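Local coordinates for malate dehydrogenase (Naegleria fowleri, PDB 6UM4), which probably catalyses the reversible, NAD-dependent oxidation of malate to oxaloacetate, at residues 393-396 with 397-401; 311-314 with 315-319; 200-203 with 204-207. One frame throughout, in Å; residues are numbered along the deposited sequence.

Contact 1 (393-396 with 397-401)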
# COMPACT_ATOMS: atom_id res chain seq x y z
N ASN A 393 -13.47 -27.10 -24.12
CA ASN A 393 -14.65 -27.95 -24.10
C ASN A 393 -15.93 -27.12 -24.22
O ASN A 393 -15.93 -25.89 -24.21
CB ASN A 393 -14.73 -28.79 -22.82
CG ASN A 393 -14.69 -27.97 -21.55
OD1 ASN A 393 -15.41 -26.97 -21.37
ND2 ASN A 393 -13.89 -28.45 -20.60
N SER A 394 -17.04 -27.85 -24.32
CA SER A 394 -18.33 -27.23 -24.61
C SER A 394 -18.82 -26.37 -23.46
O SER A 394 -19.48 -25.35 -23.68
CB SER A 394 -19.35 -28.33 -24.94
OG SER A 394 -20.67 -27.86 -24.72
N PHE A 395 -18.55 -26.78 -22.22
CA PHE A 395 -18.92 -25.93 -21.10
C PHE A 395 -18.13 -24.63 -21.14
O PHE A 395 -18.70 -23.55 -20.94
CB PHE A 395 -18.68 -26.62 -19.77
CG PHE A 395 -18.93 -25.74 -18.59
CD1 PHE A 395 -20.21 -25.28 -18.32
CD2 PHE A 395 -17.89 -25.33 -17.77
CE1 PHE A 395 -20.47 -24.46 -17.23
CE2 PHE A 395 -18.13 -24.51 -16.69
CZ PHE A 395 -19.42 -24.06 -16.42
N SER A 396 -16.83 -24.72 -21.40
CA SER A 396 -16.02 -23.52 -21.53
C SER A 396 -16.47 -22.68 -22.73
O SER A 396 -16.54 -21.45 -22.63
CB SER A 396 -14.54 -23.87 -21.65
OG SER A 396 -14.05 -24.42 -20.45
N ALA A 397 -16.71 -23.31 -23.88
CA ALA A 397 -17.08 -22.54 -25.06
C ALA A 397 -18.36 -21.76 -24.83
O ALA A 397 -18.48 -20.60 -25.24
CB ALA A 397 -17.22 -23.45 -26.28
N ASP A 398 -19.34 -22.38 -24.17
CA ASP A 398 -20.60 -21.71 -23.86
C ASP A 398 -20.35 -20.46 -23.02
O ASP A 398 -20.94 -19.41 -23.27
CB ASP A 398 -21.53 -22.64 -23.10
CG ASP A 398 -22.13 -23.74 -23.97
OD1 ASP A 398 -21.95 -23.74 -25.21
OD2 ASP A 398 -22.78 -24.61 -23.36
N ARG A 399 -19.54 -20.60 -21.98
CA ARG A 399 -19.35 -19.49 -21.06
C ARG A 399 -18.62 -18.34 -21.74
O ARG A 399 -19.06 -17.19 -21.68
CB ARG A 399 -18.61 -19.96 -19.80
CG ARG A 399 -19.42 -20.88 -18.90
CD ARG A 399 -20.72 -20.20 -18.53
NE ARG A 399 -21.48 -20.93 -17.53
CZ ARG A 399 -21.39 -20.71 -16.22
NH1 ARG A 399 -20.55 -19.79 -15.75
NH2 ARG A 399 -22.13 -21.42 -15.37
N ILE A 400 -17.51 -18.66 -22.42
CA ILE A 400 -16.77 -17.66 -23.19
C ILE A 400 -17.70 -16.96 -24.17
O ILE A 400 -17.68 -15.73 -24.28
CB ILE A 400 -15.58 -18.32 -23.91
CG1 ILE A 400 -14.56 -18.88 -22.93
CG2 ILE A 400 -14.88 -17.31 -24.79
CD1 ILE A 400 -13.49 -19.69 -23.61
N ASN A 401 -18.56 -17.72 -24.86
CA ASN A 401 -19.46 -17.10 -25.83
C ASN A 401 -20.41 -16.11 -25.16
O ASN A 401 -20.77 -15.09 -25.76
CB ASN A 401 -20.26 -18.18 -26.59
CG ASN A 401 -19.60 -18.59 -27.89
OD1 ASN A 401 -19.10 -17.75 -28.65
ND2 ASN A 401 -19.54 -19.90 -28.14
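The carbonyl oxygen of Asn393 accepts from Ala397 N over 2.7 Å in the first turn of helix 394-414, and the same asparagine binds that turn a second time with its side chain. CG of Asn393 stands at +56° about chi1, which folds the amide back over the helix start and brings OD1 within 2.7 Å of Ser396 N, in a nearly straight hydrogen bond (N-H...O 164°). Ser396 OG lies 3.0 Å from the same OD1 and hydrogen-bonds with Tyr285 OH, linking the cap to strand 285-287. The helix continues with Asp398 N, Arg399 N and Ile400 N, which donate in order to the carbonyls of Ser394, Phe395 and Ser396. On another flank Phe395 and Arg399 pack together one turn apart. Arg399 CG sits over a face of the Phe395 ring, 4.3 Å from its centroid, in a CH-pi contact. The arginine chain bends at chi2, and its guanidinium lies by the CE1-CZ end of the ring, with NE 3.7 Å from Phe395 CE1. The two planes are 62° apart, so this is no flat stack; Phe395 CZ lies over one guanidinium face, offset toward its rim. Both side chains also touch Thr309 of helix 305-317. An asparagine N-cap of this kind, accepting from the N-H three residues on, is a classic way to begin an alpha-helix, here the last helix of the model, in the C-terminal domain.

Contact 2 (311-314 with 315-319); sequences EFIP and NVQQR
Val316 CG2 covers one face of the Phe312 ring, 4.0 Å from the centroid and only 15° off the normal, a CH-pi contact displaced toward the CE1-CZ rim. The two side chains run side by side, one turn apart on the alpha-helix 305-317 of the C-terminal domain. Trp307 meets the same phenyl ring with planes at about 35°, and Pro286 touches both Phe312 and Val316, placing this flank against strand 285-287. One residue further round, the Gln317 amide lies across Ile313, with NE2 3.5 Å from Ile313 CG2. That NE2 hydrogen-bonds to Gln284 O, which fixes the amide's rotation. Pro314 brings no N-H to the turn before it, and the helix kinks there, yet its carbonyl still accepts from Gln318 N over 2.9 Å. Gln318 then leaves helical geometry and stands at the N-cap position of helix 319-327, whose first residue, Arg319, forms a salt bridge with Asp152 of the second subunit. On the Glu311 flank, chi1 of -73° lays the Asn315 amide against the preceding turn, its CG 3.0 Å from Glu311 O, ND2 facing a water. The water donates to Glu311 OE1 over 2.5 Å and accepts from Asn315 ND2 over 2.8 Å.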
# COMPACT_ATOMS: atom_id res chain seq x y z
N GLU A 311 -20.79 -22.67 -7.15
CA GLU A 311 -20.14 -21.91 -6.10
C GLU A 311 -18.95 -21.12 -6.63
O GLU A 311 -18.94 -19.89 -6.54
CB GLU A 311 -19.70 -22.85 -4.97
CG GLU A 311 -20.86 -23.50 -4.25
CD GLU A 311 -20.42 -24.23 -2.99
OE1 GLU A 311 -19.78 -23.60 -2.11
OE2 GLU A 311 -20.71 -25.44 -2.89
N PHE A 312 -17.96 -21.81 -7.19
CA PHE A 312 -16.72 -21.14 -7.55
C PHE A 312 -16.97 -19.97 -8.49
O PHE A 312 -16.64 -18.82 -8.17
CB PHE A 312 -15.75 -22.13 -8.19
CG PHE A 312 -14.49 -21.50 -8.67
CD1 PHE A 312 -13.50 -21.12 -7.77
CD2 PHE A 312 -14.30 -21.27 -10.04
CE1 PHE A 312 -12.32 -20.53 -8.20
CE2 PHE A 312 -13.12 -20.67 -10.49
CZ PHE A 312 -12.13 -20.30 -9.58
N ILE A 313 -17.57 -20.23 -9.65
CA ILE A 313 -17.78 -19.15 -10.62
C ILE A 313 -18.62 -18.02 -10.04
O ILE A 313 -18.23 -16.85 -10.20
CB ILE A 313 -18.35 -19.71 -11.93
CG1 ILE A 313 -17.28 -20.49 -12.69
CG2 ILE A 313 -18.88 -18.56 -12.78
CD1 ILE A 313 -17.78 -21.12 -13.98
N PRO A 314 -19.77 -18.27 -9.41
CA PRO A 314 -20.52 -17.14 -8.83
C PRO A 314 -19.78 -16.42 -7.72
O PRO A 314 -19.91 -15.21 -7.58
CB PRO A 314 -21.81 -17.79 -8.32
CG PRO A 314 -21.56 -19.24 -8.31
CD PRO A 314 -20.53 -19.53 -9.33
N ASN A 315 -19.01 -17.15 -6.89
CA ASN A 315 -18.27 -16.48 -5.83
C ASN A 315 -17.23 -15.53 -6.41
O ASN A 315 -17.00 -14.44 -5.86
CB ASN A 315 -17.58 -17.50 -4.92
CG ASN A 315 -18.56 -18.23 -4.02
OD1 ASN A 315 -19.67 -17.76 -3.78
ND2 ASN A 315 -18.13 -19.38 -3.51
N VAL A 316 -16.59 -15.93 -7.51
CA VAL A 316 -15.60 -15.08 -8.15
C VAL A 316 -16.28 -13.88 -8.80
O VAL A 316 -15.78 -12.76 -8.72
CB VAL A 316 -14.79 -15.89 -9.19
CG1 VAL A 316 -13.81 -14.97 -9.90
CG2 VAL A 316 -14.03 -17.02 -8.53
N GLN A 317 -17.42 -14.11 -9.45
CA GLN A 317 -18.12 -13.02 -10.14
C GLN A 317 -18.66 -12.00 -9.15
O GLN A 317 -18.68 -10.80 -9.45
CB GLN A 317 -19.28 -13.59 -10.98
CG GLN A 317 -18.88 -14.42 -12.18
CD GLN A 317 -20.06 -15.18 -12.76
OE1 GLN A 317 -21.04 -15.47 -12.06
NE2 GLN A 317 -19.98 -15.50 -14.05
N GLN A 318 -19.10 -12.45 -7.97
CA GLN A 318 -19.78 -11.60 -7.01
C GLN A 318 -18.89 -11.18 -5.85
O GLN A 318 -19.39 -10.66 -4.85
CB GLN A 318 -21.02 -12.31 -6.46
CG GLN A 318 -21.98 -12.70 -7.56
CD GLN A 318 -22.45 -11.49 -8.35
OE1 GLN A 318 -22.62 -10.40 -7.79
NE2 GLN A 318 -22.63 -11.67 -9.65
N ARG A 319 -17.58 -11.40 -5.98
CA ARG A 319 -16.68 -11.13 -4.87
C ARG A 319 -16.69 -9.66 -4.45
O ARG A 319 -16.58 -9.34 -3.26
CB ARG A 319 -15.27 -11.58 -5.25
CG ARG A 319 -14.27 -11.36 -4.15
CD ARG A 319 -14.56 -12.17 -2.92
NE ARG A 319 -13.35 -12.28 -2.12
CZ ARG A 319 -13.18 -13.13 -1.11
NH1 ARG A 319 -14.15 -13.95 -0.76
NH2 ARG A 319 -12.02 -13.16 -0.47
O HOH W 1 -19.81 -21.11 -2.00

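Contact 3 (200-203 with 204-207); sequences AIFK and AQGE
With CG beside its own backbone N (chi1 -66°) and the chain extended beyond, Gln205 reaches back along the helix to Ile201 and Phe202, its amide ending alongside both, the nitrogen end by Ile201 and the oxygen end by Phe202. The isoleucine methyl CG2 meets the nitrogen end, 3.9 Å from Gln205 NE2. Gln205 OE1 comes within 3.8 Å of Phe202 CE1, the amide plane inclined at 62° to the ring. The amide is held by a partner in another helix: NE2 hydrogen-bonds with Glu167 OE2 of helix 167-171. Lys203 uses a different first torsion, with CG opposite its backbone N (chi1 166°), and its extended chain passes Glu207. There the aliphatic part does the touching, as Lys203 CE lies 3.5 Å from Glu207 OE2 while the charged NZ stays 4.5 Å from that oxygen, beyond a salt bridge. The attraction between the charges is probably modest on this more exposed flank. Four successive backbone bonds continue the helix; the shortest runs from Gly206 N to Phe202 O, 2.9 Å, and the longest from Ala204 N to Ala200 O, 3.3 Å. Phe202 and Gln205 both pack on Leu179 of strand 176-179, so this face of helix 191-212 is seated on the parallel sheet. The arrangement belongs to the beta-alpha-beta crossover from strand 176-179 to strand 218-221, in the Rossmann-type NAD-binding domain of the lactate/malate dehydrogenase family.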
# COMPACT_ATOMS: atom_id res chain seq x y z
N ALA A 200 -16.55 8.48 -24.02
CA ALA A 200 -16.14 9.85 -24.34
C ALA A 200 -14.90 10.24 -23.55
O ALA A 200 -14.03 10.96 -24.06
CB ALA A 200 -17.29 10.82 -24.07
N ILE A 201 -14.81 9.80 -22.29
CA ILE A 201 -13.61 10.07 -21.50
C ILE A 201 -12.39 9.38 -22.11
O ILE A 201 -11.31 9.96 -22.21
CB ILE A 201 -13.81 9.63 -20.03
CG1 ILE A 201 -14.81 10.53 -19.30
CG2 ILE A 201 -12.50 9.56 -19.28
CD1 ILE A 201 -15.21 9.98 -17.96
N PHE A 202 -12.54 8.11 -22.49
CA PHE A 202 -11.39 7.36 -22.98
C PHE A 202 -11.09 7.64 -24.45
O PHE A 202 -9.96 7.41 -24.88
CB PHE A 202 -11.57 5.87 -22.68
CG PHE A 202 -11.37 5.56 -21.23
CD1 PHE A 202 -10.09 5.33 -20.74
CD2 PHE A 202 -12.42 5.62 -20.35
CE1 PHE A 202 -9.88 5.10 -19.41
CE2 PHE A 202 -12.22 5.40 -19.01
CZ PHE A 202 -10.94 5.14 -18.53
N LYS A 203 -12.05 8.14 -25.20
CA LYS A 203 -11.71 8.67 -26.52
C LYS A 203 -10.76 9.85 -26.37
O LYS A 203 -9.72 9.92 -27.04
CB LYS A 203 -12.97 9.09 -27.26
CG LYS A 203 -12.72 9.96 -28.48
CD LYS A 203 -14.02 10.44 -29.09
CE LYS A 203 -13.77 11.11 -30.44
NZ LYS A 203 -14.93 11.98 -30.78
N ALA A 204 -11.08 10.75 -25.45
CA ALA A 204 -10.24 11.92 -25.20
C ALA A 204 -8.87 11.52 -24.69
O ALA A 204 -7.86 12.13 -25.05
CB ALA A 204 -10.93 12.85 -24.21
N GLN A 205 -8.81 10.49 -23.84
CA GLN A 205 -7.51 10.12 -23.28
C GLN A 205 -6.67 9.34 -24.28
O GLN A 205 -5.45 9.51 -24.33
CB GLN A 205 -7.69 9.35 -21.97
CG GLN A 205 -8.30 10.23 -20.89
CD GLN A 205 -8.33 9.59 -19.52
OE1 GLN A 205 -7.96 8.43 -19.35
NE2 GLN A 205 -8.78 10.35 -18.52
N GLY A 206 -7.29 8.48 -25.10
CA GLY A 206 -6.54 7.87 -26.18
C GLY A 206 -5.96 8.92 -27.13
O GLY A 206 -4.83 8.78 -27.61
N GLU A 207 -6.73 9.97 -27.41
CA GLU A 207 -6.25 11.05 -28.25
C GLU A 207 -5.05 11.73 -27.61
O GLU A 207 -4.04 12.01 -28.28
CB GLU A 207 -7.38 12.06 -28.51
CG GLU A 207 -8.41 11.59 -29.54
CD GLU A 207 -9.66 12.46 -29.59
OE1 GLU A 207 -9.86 13.28 -28.66
OE2 GLU A 207 -10.45 12.30 -30.54

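Overall arrangement
From the N terminus the chain reaches contact 3 first, in helix 191-212 of the NAD-binding domain, then contact 2 in helix 305-317 and contact 1 in helix 394-414, both of the C-terminal domain. Each closes no more than a local helical turn, so the three follow in series without nesting or crossing. Contacts 1 and 2 nevertheless meet in space: Arg399 NH1 lies 3.6 Å from Ile313 CD1, packing helix 394-414 against helix 305-317, and both helices also touch strand 285-287. Contact 3 stands apart, its nearest atoms about 20 Å from contact 2 and about 22 Å from contact 1, across the chain's centre from contact 2.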